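Local coordinates for protein decapping nuclease RAI1 (Scheffersomyces stipitis, PDB 5BTO) that removes NAD caps, and also acts on triphosphate and m7G-capped 5' ends of RNA, using a divalent metal ion, and binds and stimulates the exoribonuclease RAT1, at residues S65-Q69 against R296-L302; N135-Y139 against L384-L390; Y139-F144 against F394-E399; F272-L276 against V292-R296. All coordinates share one frame; numbering follows the deposited sequence.

Contact 1 (S65-Q69 against R296-L302); sequences SIDLQ and RDDSFFL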
# COMPACT_ATOMS: atom_id res chain seq x y z
N SER A 65 34.93 0.09 -38.22
CA SER A 65 33.74 -0.70 -38.53
C SER A 65 32.51 0.17 -38.69
O SER A 65 32.45 1.03 -39.56
CB SER A 65 33.52 -1.77 -37.46
OG SER A 65 33.44 -1.20 -36.16
N ILE A 66 31.50 -0.05 -37.84
CA ILE A 66 30.28 0.75 -37.87
C ILE A 66 30.28 1.80 -36.76
O ILE A 66 30.27 1.46 -35.58
CB ILE A 66 29.03 -0.12 -37.75
CG1 ILE A 66 28.94 -1.10 -38.92
CG2 ILE A 66 27.79 0.76 -37.67
CD1 ILE A 66 27.78 -2.08 -38.81
N ASP A 67 30.28 3.06 -37.17
CA ASP A 67 30.42 4.18 -36.25
C ASP A 67 29.05 4.80 -35.99
O ASP A 67 28.47 5.44 -36.87
CB ASP A 67 31.39 5.22 -36.85
CG ASP A 67 31.68 6.38 -35.90
OD1 ASP A 67 30.94 6.53 -34.91
OD2 ASP A 67 32.64 7.13 -36.16
N LEU A 68 28.54 4.61 -34.78
CA LEU A 68 27.18 5.04 -34.46
C LEU A 68 27.05 6.53 -34.14
O LEU A 68 25.95 7.02 -33.93
CB LEU A 68 26.58 4.20 -33.33
CG LEU A 68 26.35 2.72 -33.63
CD1 LEU A 68 25.84 2.02 -32.40
CD2 LEU A 68 25.39 2.55 -34.80
N GLN A 69 28.16 7.25 -34.10
CA GLN A 69 28.07 8.70 -33.99
C GLN A 69 28.30 9.37 -35.34
O GLN A 69 28.29 10.59 -35.45
CB GLN A 69 29.03 9.26 -32.94
CG GLN A 69 30.50 9.16 -33.30
CD GLN A 69 31.38 10.02 -32.42
OE1 GLN A 69 31.00 11.12 -32.03
NE2 GLN A 69 32.57 9.52 -32.08
N ARG A 296 27.96 -0.60 -27.87
CA ARG A 296 28.95 0.28 -28.50
C ARG A 296 30.00 0.75 -27.51
O ARG A 296 29.75 0.79 -26.31
CB ARG A 296 28.25 1.48 -29.15
CG ARG A 296 27.28 2.21 -28.23
CD ARG A 296 27.82 3.58 -27.85
NE ARG A 296 27.17 4.13 -26.67
CZ ARG A 296 27.81 4.74 -25.68
NH1 ARG A 296 29.13 4.87 -25.72
NH2 ARG A 296 27.13 5.21 -24.64
N ASP A 297 31.19 1.09 -28.02
CA ASP A 297 32.27 1.53 -27.15
C ASP A 297 32.30 3.06 -26.99
O ASP A 297 31.39 3.75 -27.43
CB ASP A 297 33.63 0.97 -27.60
CG ASP A 297 34.08 1.48 -28.97
OD1 ASP A 297 33.56 2.51 -29.45
OD2 ASP A 297 34.98 0.84 -29.57
N ASP A 298 33.34 3.56 -26.32
CA ASP A 298 33.50 5.00 -26.11
C ASP A 298 33.55 5.81 -27.40
O ASP A 298 33.13 6.97 -27.43
CB ASP A 298 34.79 5.28 -25.33
CG ASP A 298 34.60 5.16 -23.85
OD1 ASP A 298 33.92 6.04 -23.27
OD2 ASP A 298 35.15 4.20 -23.26
N SER A 299 34.09 5.22 -28.46
CA SER A 299 34.18 5.91 -29.74
C SER A 299 32.91 5.68 -30.55
O SER A 299 32.83 6.07 -31.71
CB SER A 299 35.41 5.46 -30.51
OG SER A 299 36.59 5.86 -29.85
N PHE A 300 31.94 5.04 -29.92
CA PHE A 300 30.64 4.77 -30.53
C PHE A 300 30.69 3.73 -31.64
O PHE A 300 29.76 3.63 -32.45
CB PHE A 300 29.98 6.07 -31.01
CG PHE A 300 29.47 6.96 -29.90
CD1 PHE A 300 28.24 6.72 -29.32
CD2 PHE A 300 30.23 8.03 -29.45
CE1 PHE A 300 27.76 7.53 -28.30
CE2 PHE A 300 29.76 8.85 -28.44
CZ PHE A 300 28.53 8.60 -27.86
N PHE A 301 31.77 2.95 -31.68
CA PHE A 301 31.82 1.81 -32.59
C PHE A 301 30.91 0.70 -32.09
O PHE A 301 30.92 0.35 -30.91
CB PHE A 301 33.25 1.28 -32.74
CG PHE A 301 34.14 2.17 -33.56
CD1 PHE A 301 33.95 2.29 -34.93
CD2 PHE A 301 35.17 2.87 -32.97
CE1 PHE A 301 34.76 3.12 -35.69
CE2 PHE A 301 35.99 3.69 -33.72
CZ PHE A 301 35.79 3.81 -35.08
N LEU A 302 30.12 0.14 -33.00
CA LEU A 302 29.27 -1.01 -32.68
C LEU A 302 30.14 -2.25 -32.57
O LEU A 302 30.77 -2.67 -33.55
CB LEU A 302 28.23 -1.20 -33.77
CG LEU A 302 27.26 -2.36 -33.60
CD1 LEU A 302 26.38 -2.14 -32.37
CD2 LEU A 302 26.40 -2.47 -34.85
O HOH W 1 30.68 -2.34 -36.32
O HOH W 2 34.23 7.26 -33.83
O HOH W 3 34.01 9.63 -29.40
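The backbone N of Leu-68 donates to the O of Phe-300 at 2.8 Å. The chains are joined again where Leu-302 N meets Ile-66 O at 2.9 Å. Between these bonds Asp-67 and Phe-301 form a single antiparallel bridge, a non-hydrogen-bonded pair, and a water that accepts from Ile-66 N and donates to Leu-302 O continues the pairing. The segment 296-302 is the turn of the beta hairpin between strands 290-296 and 302-309, a type I turn from Asp-297 to Phe-300 whose Asp-297 OD1 receives Phe-301 N. Aspartate suits position 67 as well: its OD1 takes the backbone N of Gln-69 at 3.0 Å, an Asx turn that bends the loop over Phe-300. There Gln-69, its CG between backbone N and carbonyl carbon (chi1 69°), lies across the aromatic side chain at about a right angle, its CD 3.8 Å from Phe-300 CD2. Its NE2 makes a weak bond to Ser-299 O, which also receives a water shared with Asp-67 OD2. With an alanine here, Ser-299 O would probably lose a weak donor while keeping its water, and this flank of Phe-300 would be left poorly covered. Phe-300 itself packs on Cys-178 and Ser-181 of helix 169-188, while Leu-68 CD1 meets Leu-302 CD1 at 4.2 Å.

Contact 2 (N135-Y139 against L384-L390); sequences NVLAY and LRNGEML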
# COMPACT_ATOMS: atom_id res chain seq x y z
N ASN A 135 -2.72 12.73 -16.26
CA ASN A 135 -4.09 13.23 -16.22
C ASN A 135 -5.02 12.09 -16.59
O ASN A 135 -4.72 11.32 -17.51
CB ASN A 135 -4.28 14.39 -17.20
CG ASN A 135 -3.53 15.63 -16.79
OD1 ASN A 135 -3.33 15.88 -15.60
ND2 ASN A 135 -3.12 16.42 -17.77
N VAL A 136 -6.13 11.96 -15.88
CA VAL A 136 -7.08 10.89 -16.13
C VAL A 136 -8.47 11.46 -16.15
O VAL A 136 -8.84 12.26 -15.28
CB VAL A 136 -7.02 9.81 -15.04
CG1 VAL A 136 -7.96 8.66 -15.39
CG2 VAL A 136 -5.60 9.32 -14.82
N LEU A 137 -9.28 11.07 -17.11
CA LEU A 137 -10.67 11.50 -17.04
C LEU A 137 -11.61 10.48 -17.64
O LEU A 137 -11.25 9.72 -18.55
CB LEU A 137 -10.86 12.86 -17.68
CG LEU A 137 -10.54 12.94 -19.17
CD1 LEU A 137 -11.77 12.51 -19.97
CD2 LEU A 137 -10.13 14.33 -19.54
N ALA A 138 -12.83 10.47 -17.10
CA ALA A 138 -13.86 9.55 -17.55
C ALA A 138 -14.68 10.21 -18.64
O ALA A 138 -15.11 11.36 -18.50
CB ALA A 138 -14.76 9.15 -16.38
N TYR A 139 -14.90 9.47 -19.72
CA TYR A 139 -15.75 9.94 -20.79
C TYR A 139 -16.32 8.73 -21.52
O TYR A 139 -15.60 7.77 -21.79
CB TYR A 139 -14.96 10.85 -21.74
CG TYR A 139 -15.78 11.33 -22.91
CD1 TYR A 139 -16.70 12.37 -22.77
CD2 TYR A 139 -15.63 10.75 -24.17
CE1 TYR A 139 -17.46 12.80 -23.85
CE2 TYR A 139 -16.37 11.18 -25.24
CZ TYR A 139 -17.28 12.20 -25.09
OH TYR A 139 -18.02 12.63 -26.17
N LEU A 384 -8.83 20.01 -20.32
CA LEU A 384 -8.59 18.66 -20.83
C LEU A 384 -9.70 18.16 -21.75
O LEU A 384 -9.44 17.57 -22.79
CB LEU A 384 -8.36 17.68 -19.68
CG LEU A 384 -7.17 17.99 -18.77
CD1 LEU A 384 -7.17 17.14 -17.51
CD2 LEU A 384 -5.85 17.82 -19.53
N ARG A 385 -10.95 18.41 -21.36
CA ARG A 385 -12.09 17.90 -22.11
C ARG A 385 -12.35 18.70 -23.38
O ARG A 385 -13.04 18.22 -24.28
CB ARG A 385 -13.36 17.88 -21.24
CG ARG A 385 -13.32 16.81 -20.17
CD ARG A 385 -14.56 16.82 -19.29
NE ARG A 385 -14.39 15.83 -18.23
CZ ARG A 385 -14.72 14.55 -18.36
NH1 ARG A 385 -15.25 14.11 -19.50
NH2 ARG A 385 -14.51 13.71 -17.34
N ASN A 386 -11.79 19.90 -23.44
CA ASN A 386 -12.08 20.81 -24.54
C ASN A 386 -10.85 21.19 -25.37
O ASN A 386 -10.70 22.34 -25.78
CB ASN A 386 -12.80 22.05 -24.02
CG ASN A 386 -14.19 21.73 -23.50
OD1 ASN A 386 -15.02 21.16 -24.20
ND2 ASN A 386 -14.46 22.10 -22.25
N GLY A 387 -9.99 20.21 -25.63
CA GLY A 387 -8.85 20.45 -26.50
C GLY A 387 -7.59 19.64 -26.22
O GLY A 387 -7.06 19.00 -27.13
N GLU A 388 -7.10 19.67 -24.99
CA GLU A 388 -5.82 19.01 -24.69
C GLU A 388 -5.89 17.48 -24.74
O GLU A 388 -5.02 16.84 -25.33
CB GLU A 388 -5.20 19.48 -23.37
CG GLU A 388 -3.96 18.65 -22.98
CD GLU A 388 -3.09 19.28 -21.90
OE1 GLU A 388 -3.13 20.52 -21.75
OE2 GLU A 388 -2.34 18.53 -21.22
N MET A 389 -6.92 16.90 -24.12
CA MET A 389 -7.09 15.45 -24.12
C MET A 389 -8.15 15.01 -25.14
O MET A 389 -7.84 14.34 -26.13
CB MET A 389 -7.48 14.97 -22.72
CG MET A 389 -7.71 13.46 -22.59
SD MET A 389 -6.37 12.61 -21.75
CE MET A 389 -6.14 13.75 -20.37
N LEU A 390 -9.40 15.39 -24.90
CA LEU A 390 -10.48 15.08 -25.83
C LEU A 390 -10.52 16.12 -26.94
O LEU A 390 -10.28 17.32 -26.70
CB LEU A 390 -11.83 15.05 -25.10
CG LEU A 390 -11.96 14.06 -23.94
CD1 LEU A 390 -13.35 14.14 -23.31
CD2 LEU A 390 -11.62 12.64 -24.36
O HOH W 4 -3.09 15.79 -20.61
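Leu-137 turns its CG between backbone N and carbonyl carbon (chi1 63°), and Arg-385 runs out fully extended from CG to NE, which lets the two side chains slide past each other in opposite directions. Leu-137 CD1 comes to lie 3.7 Å above one face of the guanidinium plane, toward its rim. The same guanidinium points NH1 and NH2 end-on at a single backbone atom, Ala-138 O, and the shorter bond, from NH2, is 2.7 Å. Ala-138 O lies close to the guanidinium plane, so the flat group is fixed in rotation. NH2 also bonds Lys-358 O and NE bonds Asn-381, so this arginine satisfies two backbone carbonyls at once. Residues 384-388 of helix 378-388 cross strand residues 135-139 of the large mixed sheet at -111°, presenting Leu-384 and Arg-385, with Met-389 and Leu-390 following in the loop. The helix closes with a pi-type turn, Met-389 N to Leu-384 O, with Leu-390 N also donating to that oxygen, and Gly-387 adopts backbone angles at which a CB would strike the preceding carbonyl O. Beyond that turn Leu-390 CD1 sits over a face of the Tyr-139 ring, 4.0 Å from its centroid, a CH-pi contact. Leu-137 CD2 packs against Leu-384 CB at 3.8 Å and meets Met-389 tip to tip, while the bent methionine brings its CE to 3.7 Å from Asn-135 CB. Asn-135 ND2 bonds Asp-148, and also reaches Glu-388 OE2 through a water; the carboxylate of Glu-388 in turn pairs with Arg-383.

Contact 3 (Y139-F144 against F394-E399); sequences YDGQLF and FKQWRE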
# COMPACT_ATOMS: atom_id res chain seq x y z
N TYR A 139 -14.90 9.47 -19.72
CA TYR A 139 -15.75 9.94 -20.79
C TYR A 139 -16.32 8.73 -21.52
O TYR A 139 -15.60 7.77 -21.79
CB TYR A 139 -14.96 10.85 -21.74
CG TYR A 139 -15.78 11.33 -22.91
CD1 TYR A 139 -16.70 12.37 -22.77
CD2 TYR A 139 -15.63 10.75 -24.17
CE1 TYR A 139 -17.46 12.80 -23.85
CE2 TYR A 139 -16.37 11.18 -25.24
CZ TYR A 139 -17.28 12.20 -25.09
OH TYR A 139 -18.02 12.63 -26.17
N ASP A 140 -17.61 8.77 -21.81
CA ASP A 140 -18.27 7.67 -22.50
C ASP A 140 -17.95 6.31 -21.86
O ASP A 140 -17.73 5.33 -22.56
CB ASP A 140 -17.90 7.67 -23.98
CG ASP A 140 -18.95 7.03 -24.87
OD1 ASP A 140 -20.07 6.74 -24.39
OD2 ASP A 140 -18.66 6.83 -26.06
N GLY A 141 -17.92 6.27 -20.53
CA GLY A 141 -17.72 5.03 -19.81
C GLY A 141 -16.30 4.49 -19.85
O GLY A 141 -16.08 3.32 -19.53
N GLN A 142 -15.36 5.33 -20.24
CA GLN A 142 -13.96 4.91 -20.41
C GLN A 142 -13.01 5.91 -19.76
O GLN A 142 -13.34 7.10 -19.63
CB GLN A 142 -13.64 4.78 -21.90
CG GLN A 142 -14.54 3.81 -22.62
CD GLN A 142 -14.29 3.74 -24.11
OE1 GLN A 142 -14.05 4.76 -24.77
NE2 GLN A 142 -14.32 2.53 -24.65
N LEU A 143 -11.84 5.45 -19.33
CA LEU A 143 -10.83 6.35 -18.80
C LEU A 143 -9.78 6.68 -19.85
O LEU A 143 -9.24 5.79 -20.49
CB LEU A 143 -10.13 5.76 -17.57
CG LEU A 143 -10.98 5.47 -16.34
CD1 LEU A 143 -10.07 5.11 -15.15
CD2 LEU A 143 -11.88 6.68 -16.00
N PHE A 144 -9.50 7.97 -20.03
CA PHE A 144 -8.46 8.43 -20.94
C PHE A 144 -7.30 8.95 -20.11
O PHE A 144 -7.50 9.76 -19.20
CB PHE A 144 -9.02 9.51 -21.87
CG PHE A 144 -10.13 9.02 -22.77
CD1 PHE A 144 -11.41 8.84 -22.27
CD2 PHE A 144 -9.89 8.74 -24.10
CE1 PHE A 144 -12.44 8.39 -23.08
CE2 PHE A 144 -10.90 8.29 -24.92
CZ PHE A 144 -12.18 8.10 -24.42
N PHE A 394 -13.60 13.88 -31.84
CA PHE A 394 -13.84 12.61 -31.17
C PHE A 394 -15.15 12.64 -30.37
O PHE A 394 -15.92 11.69 -30.41
CB PHE A 394 -12.65 12.29 -30.26
CG PHE A 394 -12.82 11.04 -29.45
CD1 PHE A 394 -12.76 9.79 -30.05
CD2 PHE A 394 -12.99 11.11 -28.07
CE1 PHE A 394 -12.90 8.64 -29.30
CE2 PHE A 394 -13.14 9.97 -27.32
CZ PHE A 394 -13.09 8.74 -27.92
N LYS A 395 -15.39 13.74 -29.66
CA LYS A 395 -16.61 13.84 -28.86
C LYS A 395 -17.86 13.81 -29.75
O LYS A 395 -18.84 13.14 -29.43
CB LYS A 395 -16.60 15.10 -28.00
CG LYS A 395 -15.51 15.06 -26.92
CD LYS A 395 -15.59 16.24 -25.98
CE LYS A 395 -15.20 17.55 -26.66
NZ LYS A 395 -15.47 18.72 -25.76
N GLN A 396 -17.80 14.53 -30.86
CA GLN A 396 -18.93 14.56 -31.78
C GLN A 396 -19.21 13.15 -32.31
O GLN A 396 -20.37 12.72 -32.39
CB GLN A 396 -18.67 15.53 -32.93
CG GLN A 396 -19.88 15.79 -33.81
CD GLN A 396 -19.58 16.79 -34.89
OE1 GLN A 396 -19.38 16.43 -36.05
NE2 GLN A 396 -19.54 18.07 -34.53
N TRP A 397 -18.15 12.43 -32.65
CA TRP A 397 -18.30 11.06 -33.10
C TRP A 397 -18.97 10.20 -32.03
O TRP A 397 -19.96 9.54 -32.30
CB TRP A 397 -16.95 10.46 -33.53
CG TRP A 397 -16.93 8.96 -33.54
CD1 TRP A 397 -16.15 8.14 -32.76
CD2 TRP A 397 -17.73 8.09 -34.36
NE1 TRP A 397 -16.41 6.83 -33.05
CE2 TRP A 397 -17.38 6.77 -34.02
CE3 TRP A 397 -18.70 8.31 -35.34
CZ2 TRP A 397 -17.96 5.67 -34.63
CZ3 TRP A 397 -19.28 7.21 -35.95
CH2 TRP A 397 -18.91 5.90 -35.60
N ARG A 398 -18.42 10.20 -30.81
CA ARG A 398 -18.96 9.34 -29.78
C ARG A 398 -20.41 9.70 -29.43
O ARG A 398 -21.22 8.82 -29.15
CB ARG A 398 -18.07 9.36 -28.53
CG ARG A 398 -16.75 8.64 -28.74
CD ARG A 398 -16.97 7.15 -28.97
NE ARG A 398 -15.73 6.40 -28.85
CZ ARG A 398 -15.17 6.06 -27.69
NH1 ARG A 398 -15.75 6.41 -26.54
NH2 ARG A 398 -14.03 5.38 -27.67
N GLU A 399 -20.72 10.98 -29.46
CA GLU A 399 -22.10 11.44 -29.24
C GLU A 399 -23.05 10.87 -30.28
O GLU A 399 -24.19 10.52 -29.98
CB GLU A 399 -22.16 12.97 -29.28
CG GLU A 399 -21.58 13.66 -28.04
CD GLU A 399 -21.36 15.14 -28.28
OE1 GLU A 399 -21.79 15.65 -29.33
OE2 GLU A 399 -20.73 15.80 -27.42
O HOH W 5 -19.61 14.74 -25.38
O HOH W 6 -20.69 6.54 -27.75
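The rings of Phe-144 and Phe-394 come at each other from opposite directions with their planes 73° apart, an oblique pair in which Phe-144 CZ lies 3.6 Å from Phe-394 CE2. Phe-394 CZ stands 3.4 Å above the guanidinium plane of Arg-398, over its centre, while Arg-398 CG lies over a face of the Phe-394 ring; the bend at chi2 (-65°) turns NH1 and NH2 to the hairpin. Both nitrogens grip Gln-142 OE1, NH2 in the carbonyl plane on a lone pair and NH1 from above that plane. NH1 also makes a salt bridge with Asp-140 OD2 at 3.0 Å, met on the anti side of the carboxylate. The acceptors belong to a tight beta hairpin joining strands 132-139 and 142-147: a type I' turn in which Tyr-139 and Gln-142 exchange backbone bonds, Asp-140 and Gly-141 taking the positive phi values it needs. Helix 392-400 lies against it, and Glu-98 of helix 87-101 supplies a second carboxylate to Arg-398, at NE. Were a leucine to replace Arg-398, Gln-142 OE1 would probably lose both donors, and Asp-140 and Glu-98 their shared cation. Alongside, the Tyr-139 ring crosses Lys-395 at about a right angle, its OH 3.3 Å from Lys-395 CA. A water bonded to that hydroxyl donates to Glu-399 OE2.

Contact 4 (F272-L276 against V292-R296); sequences FEKKL and VYGFR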
# COMPACT_ATOMS: atom_id res chain seq x y z
N PHE A 272 23.16 -1.30 -17.51
CA PHE A 272 22.43 -2.06 -18.51
C PHE A 272 21.17 -2.67 -17.93
O PHE A 272 20.11 -2.68 -18.57
CB PHE A 272 23.32 -3.15 -19.12
CG PHE A 272 22.64 -3.97 -20.18
CD1 PHE A 272 21.88 -3.36 -21.16
CD2 PHE A 272 22.76 -5.34 -20.19
CE1 PHE A 272 21.25 -4.12 -22.14
CE2 PHE A 272 22.14 -6.11 -21.17
CZ PHE A 272 21.38 -5.49 -22.15
N GLU A 273 21.27 -3.21 -16.72
CA GLU A 273 20.13 -3.89 -16.13
C GLU A 273 18.92 -2.98 -15.99
O GLU A 273 17.79 -3.41 -16.24
CB GLU A 273 20.46 -4.53 -14.79
CG GLU A 273 19.33 -5.41 -14.28
CD GLU A 273 19.54 -5.87 -12.87
OE1 GLU A 273 19.34 -5.04 -11.95
OE2 GLU A 273 19.89 -7.05 -12.68
N LYS A 274 19.15 -1.73 -15.59
CA LYS A 274 18.07 -0.76 -15.48
C LYS A 274 17.39 -0.57 -16.83
O LYS A 274 16.16 -0.50 -16.91
CB LYS A 274 18.59 0.60 -14.99
CG LYS A 274 19.13 0.58 -13.57
CD LYS A 274 19.66 1.96 -13.18
CE LYS A 274 18.66 3.06 -13.54
NZ LYS A 274 17.31 2.80 -12.97
N LYS A 275 18.19 -0.49 -17.89
CA LYS A 275 17.66 -0.27 -19.23
C LYS A 275 16.93 -1.51 -19.72
O LYS A 275 15.86 -1.42 -20.33
CB LYS A 275 18.79 0.08 -20.22
CG LYS A 275 19.49 1.41 -19.95
CD LYS A 275 20.62 1.65 -20.95
CE LYS A 275 21.45 2.88 -20.61
NZ LYS A 275 22.54 3.08 -21.60
N LEU A 276 17.52 -2.67 -19.46
CA LEU A 276 16.95 -3.93 -19.91
C LEU A 276 15.59 -4.17 -19.25
O LEU A 276 14.66 -4.65 -19.90
CB LEU A 276 17.92 -5.09 -19.64
CG LEU A 276 17.55 -6.47 -20.19
CD1 LEU A 276 17.50 -6.45 -21.72
CD2 LEU A 276 18.55 -7.52 -19.71
N VAL A 292 16.48 -6.38 -30.01
CA VAL A 292 17.92 -6.43 -30.31
C VAL A 292 18.64 -5.27 -29.62
O VAL A 292 18.25 -4.12 -29.78
CB VAL A 292 18.21 -6.38 -31.83
CG1 VAL A 292 19.68 -6.05 -32.07
CG2 VAL A 292 17.85 -7.70 -32.47
N TYR A 293 19.68 -5.59 -28.85
CA TYR A 293 20.55 -4.55 -28.31
C TYR A 293 21.86 -4.48 -29.09
O TYR A 293 22.51 -5.49 -29.32
CB TYR A 293 20.88 -4.81 -26.83
CG TYR A 293 20.02 -4.03 -25.89
CD1 TYR A 293 20.35 -2.72 -25.52
CD2 TYR A 293 18.85 -4.58 -25.37
CE1 TYR A 293 19.55 -2.00 -24.65
CE2 TYR A 293 18.04 -3.86 -24.52
CZ TYR A 293 18.39 -2.58 -24.16
OH TYR A 293 17.58 -1.87 -23.30
N GLY A 294 22.22 -3.27 -29.49
CA GLY A 294 23.55 -3.01 -30.03
C GLY A 294 24.44 -2.44 -28.94
O GLY A 294 24.03 -1.52 -28.23
N PHE A 295 25.63 -3.00 -28.81
CA PHE A 295 26.57 -2.59 -27.76
C PHE A 295 27.72 -1.80 -28.38
O PHE A 295 28.37 -2.28 -29.30
CB PHE A 295 27.11 -3.83 -27.03
CG PHE A 295 26.06 -4.59 -26.27
CD1 PHE A 295 25.29 -5.56 -26.89
CD2 PHE A 295 25.83 -4.33 -24.92
CE1 PHE A 295 24.31 -6.27 -26.19
CE2 PHE A 295 24.86 -5.02 -24.21
CZ PHE A 295 24.10 -6.00 -24.84
N ARG A 296 27.96 -0.60 -27.87
CA ARG A 296 28.95 0.28 -28.50
C ARG A 296 30.00 0.75 -27.51
O ARG A 296 29.75 0.79 -26.31
CB ARG A 296 28.25 1.48 -29.15
CG ARG A 296 27.28 2.21 -28.23
CD ARG A 296 27.82 3.58 -27.85
NE ARG A 296 27.17 4.13 -26.67
CZ ARG A 296 27.81 4.74 -25.68
NH1 ARG A 296 29.13 4.87 -25.72
NH2 ARG A 296 27.13 5.21 -24.64
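Helix 272-276 runs nearly antiparallel to strand 292-296, at 155° and with the axes 12.2 Å apart, so the two meet through side chains alone, Phe-272 on Tyr-293 and Phe-295, Leu-276 on Tyr-293. Three of these are rings forming an aromatic cluster. Phe-272, its CG anti to the backbone N (chi1 -179°), sends the edge of its ring into the face of Tyr-293 in a T-shaped contact with planes at 86°. Its CE1 stands 3.6 Å above the centre of the tyrosine ring, placing aromatic hydrogens over the pi cloud. Phe-295 repeats the pattern with the roles reversed, its edge turned to a face of Phe-272 and the centroids 5.4 Å apart. On the opposite face of Phe-272 lies Leu-276 CB, from the next turn of the same helix, so this ring is held between strand and helix. Leu-276 also extends CD1 to 3.9 Å from Tyr-293 CE2. Flat rings suit the wide gap, since each spans several ångströms without needing polar partners. Tyrosine rather than phenylalanine at 293 gives a hydroxyl at the helix surface: Tyr-293 OH is 3.8 Å from Lys-275 CB and hydrogen-bonds Thr-279 OG1, while the extended Lys-275 carries its NZ on to Thr-260. Tyr-293 also touches Lys-258, a substrate-binding residue. The segments belong to a beta-alpha-beta unit, strand 254-261, helix 266-286 and strand 290-296; the last strand lies between 254-261 and 302-309, and its Val-292 packs on Phe-185 of helix 169-188.

How the contacts relate
The contacts form two groups on opposite sides of the chain's centre. Contacts 1 and 4 have centres 14 Å apart and share Arg-296, where strand 290-296 of the four-stranded sheet passes into its hairpin; Leu-302 packs on Gly-294 between them. Contacts 2 and 3, centres 10 Å apart, share Tyr-139 and join consecutive strands of the large sheet, 132-139 and 142-147, to the consecutive helices 378-388 and 392-400. From contact 1 to contact 3 the centres are 48 Å apart. In sequence, contact 4 falls within the span of each other contact, meeting contact 1 at Arg-296; its helix and strand belong to the beta-alpha-beta unit carrying Glu-256, Leu-257 and Lys-258, which bind metal or substrate.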